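Local atomic coordinates of NDP-N-acetyl-D-galactosaminuronic acid dehydrogenase (Methanosarcina mazei Go1, PDB entry 3G79), a protein that probably oxidises UDP-N-acetyl-D-mannosamine to the corresponding uronic acid, using two molecules of NAD(+) for each sugar. Residues 157-160 and 161-165. Numbering follows the deposited sequence.
Sequences MAKQ and ILEEE
K159 and E163 run side by side, one turn apart, along helix 154-166, the connecting helix between parallel strands 142-145 and 175-178 in a beta-alpha-beta unit of the Rossmann-type NAD-binding domain. The K159 chain lies alongside the carboxylate end of E163: K159 CG is 4.0 Å from E163 OE1, while K159 NZ stays 5.3 Å from E163 OE2, too far for a salt bridge. Each charged end turns to another partner, K159 NZ to the carboxylate of E155 one turn earlier and E163 OE2 to the backbone N of A170 beyond the helix. In E163, CG sits beside the backbone N (chi1 -66°), which brings it to 3.0 Å from K159 O, on the outer side of that oxygen.

On the neighbouring flank, M157 CE meets I161 CD1 at 4.3 Å, a loose apolar touch. In I161, CG1 is anti to the carbonyl carbon, beside the backbone N (chi1 -60°), and passes 3.4 Å from M157 O; the side chain also packs on I130 and R131 of helix 124-136. Buried L162 folds CD2 back to 3.1 Å from A158 O and touches I130, V133 and F174.

Consecutive i to i+4 backbone bonds link the two turns. L162 N reaches A158 O at 3.0 Å in the carbonyl plane, and E164 N approaches Q160 O almost head-on, with a C=O...N angle of 173°. E164 CG lies 3.2 Å from Q160 O.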
ATOM      1  N   MET A 157       7.691  -5.812  30.627  1.00 37.49           N
ATOM      2  CA  MET A 157       7.098  -5.726  31.953  1.00 39.43           C
ATOM      3  C   MET A 157       6.193  -6.877  32.311  1.00 38.46           C
ATOM      4  O   MET A 157       6.075  -7.219  33.483  1.00 38.48           O
ATOM      5  CB  MET A 157       6.441  -4.360  32.271  1.00 42.05           C
ATOM      6  CG  MET A 157       5.442  -3.789  31.289  1.00 33.75           C
ATOM      7  SD  MET A 157       4.117  -2.877  32.175  1.00 46.01           S
ATOM      8  CE  MET A 157       2.885  -4.194  32.017  1.00 32.59           C
ATOM      9  N   ALA A 158       5.581  -7.491  31.309  1.00 37.60           N
ATOM     10  CA  ALA A 158       4.687  -8.592  31.573  1.00 36.15           C
ATOM     11  C   ALA A 158       5.494  -9.669  32.262  1.00 34.75           C
ATOM     12  O   ALA A 158       5.166 -10.010  33.386  1.00 35.37           O
ATOM     13  CB  ALA A 158       4.026  -9.087  30.312  1.00 35.80           C
ATOM     14  N   LYS A 159       6.591 -10.127  31.666  1.00 33.47           N
ATOM     15  CA  LYS A 159       7.411 -11.155  32.345  1.00 34.07           C
ATOM     16  C   LYS A 159       8.082 -10.720  33.688  1.00 33.78           C
ATOM     17  O   LYS A 159       8.211 -11.530  34.595  1.00 33.82           O
ATOM     18  CB  LYS A 159       8.415 -11.800  31.388  1.00 35.01           C
ATOM     19  CG  LYS A 159       9.845 -11.386  31.590  1.00 51.02           C
ATOM     20  CD  LYS A 159      10.647 -11.467  30.309  1.00 38.73           C
ATOM     21  CE  LYS A 159      11.115 -12.874  30.012  1.00 50.85           C
ATOM     22  NZ  LYS A 159      10.827 -13.145  28.579  1.00 40.78           N
ATOM     23  N   GLN A 160       8.526  -9.468  33.803  1.00 33.64           N
ATOM     24  CA  GLN A 160       9.076  -8.960  35.050  1.00 34.53           C
ATOM     25  C   GLN A 160       8.059  -9.148  36.202  1.00 33.85           C
ATOM     26  O   GLN A 160       8.327  -9.843  37.157  1.00 33.54           O
ATOM     27  CB  GLN A 160       9.514  -7.497  34.891  1.00 36.63           C
ATOM     28  CG  GLN A 160      11.034  -7.277  34.709  1.00 70.28           C
ATOM     29  CD  GLN A 160      11.513  -7.150  33.240  1.00 40.02           C
ATOM     30  OE1 GLN A 160      12.196  -6.178  32.885  1.00 70.53           O
ATOM     31  NE2 GLN A 160      11.174  -8.136  32.398  1.00 70.42           N
ATOM     32  N   ILE A 161       6.879  -8.562  36.084  1.00 33.63           N
ATOM     33  CA  ILE A 161       5.795  -8.838  37.018  1.00 34.06           C
ATOM     34  C   ILE A 161       5.551 -10.337  37.250  1.00 35.09           C
ATOM     35  O   ILE A 161       5.456 -10.803  38.394  1.00 36.45           O
ATOM     36  CB  ILE A 161       4.459  -8.184  36.563  1.00 34.10           C
ATOM     37  CG1 ILE A 161       4.614  -6.673  36.451  1.00 29.27           C
ATOM     38  CG2 ILE A 161       3.383  -8.437  37.587  1.00 29.05           C
ATOM     39  CD1 ILE A 161       3.397  -5.959  35.863  1.00 34.82           C
ATOM     40  N   LEU A 162       5.400 -11.102  36.177  1.00 34.27           N
ATOM     41  CA  LEU A 162       5.155 -12.524  36.339  1.00 32.51           C
ATOM     42  C   LEU A 162       6.289 -13.120  37.143  1.00 32.39           C
ATOM     43  O   LEU A 162       6.053 -13.950  38.026  1.00 32.60           O
ATOM     44  CB  LEU A 162       5.018 -13.247  34.991  1.00 30.80           C
ATOM     45  CG  LEU A 162       3.627 -13.460  34.362  1.00 42.16           C
ATOM     46  CD1 LEU A 162       2.475 -13.375  35.383  1.00 29.97           C
ATOM     47  CD2 LEU A 162       3.387 -12.518  33.205  1.00 29.73           C
ATOM     48  N   GLU A 163       7.512 -12.686  36.849  1.00 32.11           N
ATOM     49  CA  GLU A 163       8.682 -13.288  37.464  1.00 32.74           C
ATOM     50  C   GLU A 163       8.907 -12.829  38.896  1.00 33.81           C
ATOM     51  O   GLU A 163       9.277 -13.649  39.724  1.00 34.35           O
ATOM     52  CB  GLU A 163       9.938 -13.130  36.603  1.00 32.28           C
ATOM     53  CG  GLU A 163       9.830 -13.918  35.290  1.00 30.79           C
ATOM     54  CD  GLU A 163      11.092 -13.910  34.449  1.00 31.63           C
ATOM     55  OE1 GLU A 163      11.921 -12.981  34.564  1.00 31.73           O
ATOM     56  OE2 GLU A 163      11.250 -14.828  33.630  1.00 31.02           O
ATOM     57  N   GLU A 164       8.675 -11.542  39.185  1.00 34.49           N
ATOM     58  CA  GLU A 164       8.850 -10.989  40.531  1.00 34.89           C
ATOM     59  C   GLU A 164       7.828 -11.612  41.467  1.00 34.78           C
ATOM     60  O   GLU A 164       8.144 -11.914  42.606  1.00 35.21           O
ATOM     61  CB  GLU A 164       8.653  -9.465  40.585  1.00 36.25           C
ATOM     62  CG  GLU A 164       9.636  -8.588  39.797  1.00 50.97           C
ATOM     63  CD  GLU A 164       9.156  -7.109  39.617  1.00 38.82           C
ATOM     64  OE1 GLU A 164       7.916  -6.834  39.678  1.00 50.95           O
ATOM     65  OE2 GLU A 164      10.031  -6.230  39.382  1.00 50.56           O
ATOM     66  N   GLU A 165       6.595 -11.791  41.004  1.00 34.32           N
ATOM     67  CA  GLU A 165       5.545 -12.231  41.913  1.00 34.08           C
ATOM     68  C   GLU A 165       5.643 -13.726  42.217  1.00 34.45           C
ATOM     69  O   GLU A 165       5.501 -14.156  43.377  1.00 34.63           O
ATOM     70  CB  GLU A 165       4.162 -11.851  41.377  1.00 34.09           C
ATOM     71  CG  GLU A 165       3.901 -10.345  41.305  1.00 49.25           C
ATOM     72  CD  GLU A 165       3.532  -9.721  42.652  1.00 34.48           C
ATOM     73  OE1 GLU A 165       2.915 -10.404  43.503  1.00 49.81           O
ATOM     74  OE2 GLU A 165       3.838  -8.535  42.852  1.00 49.60           O
TER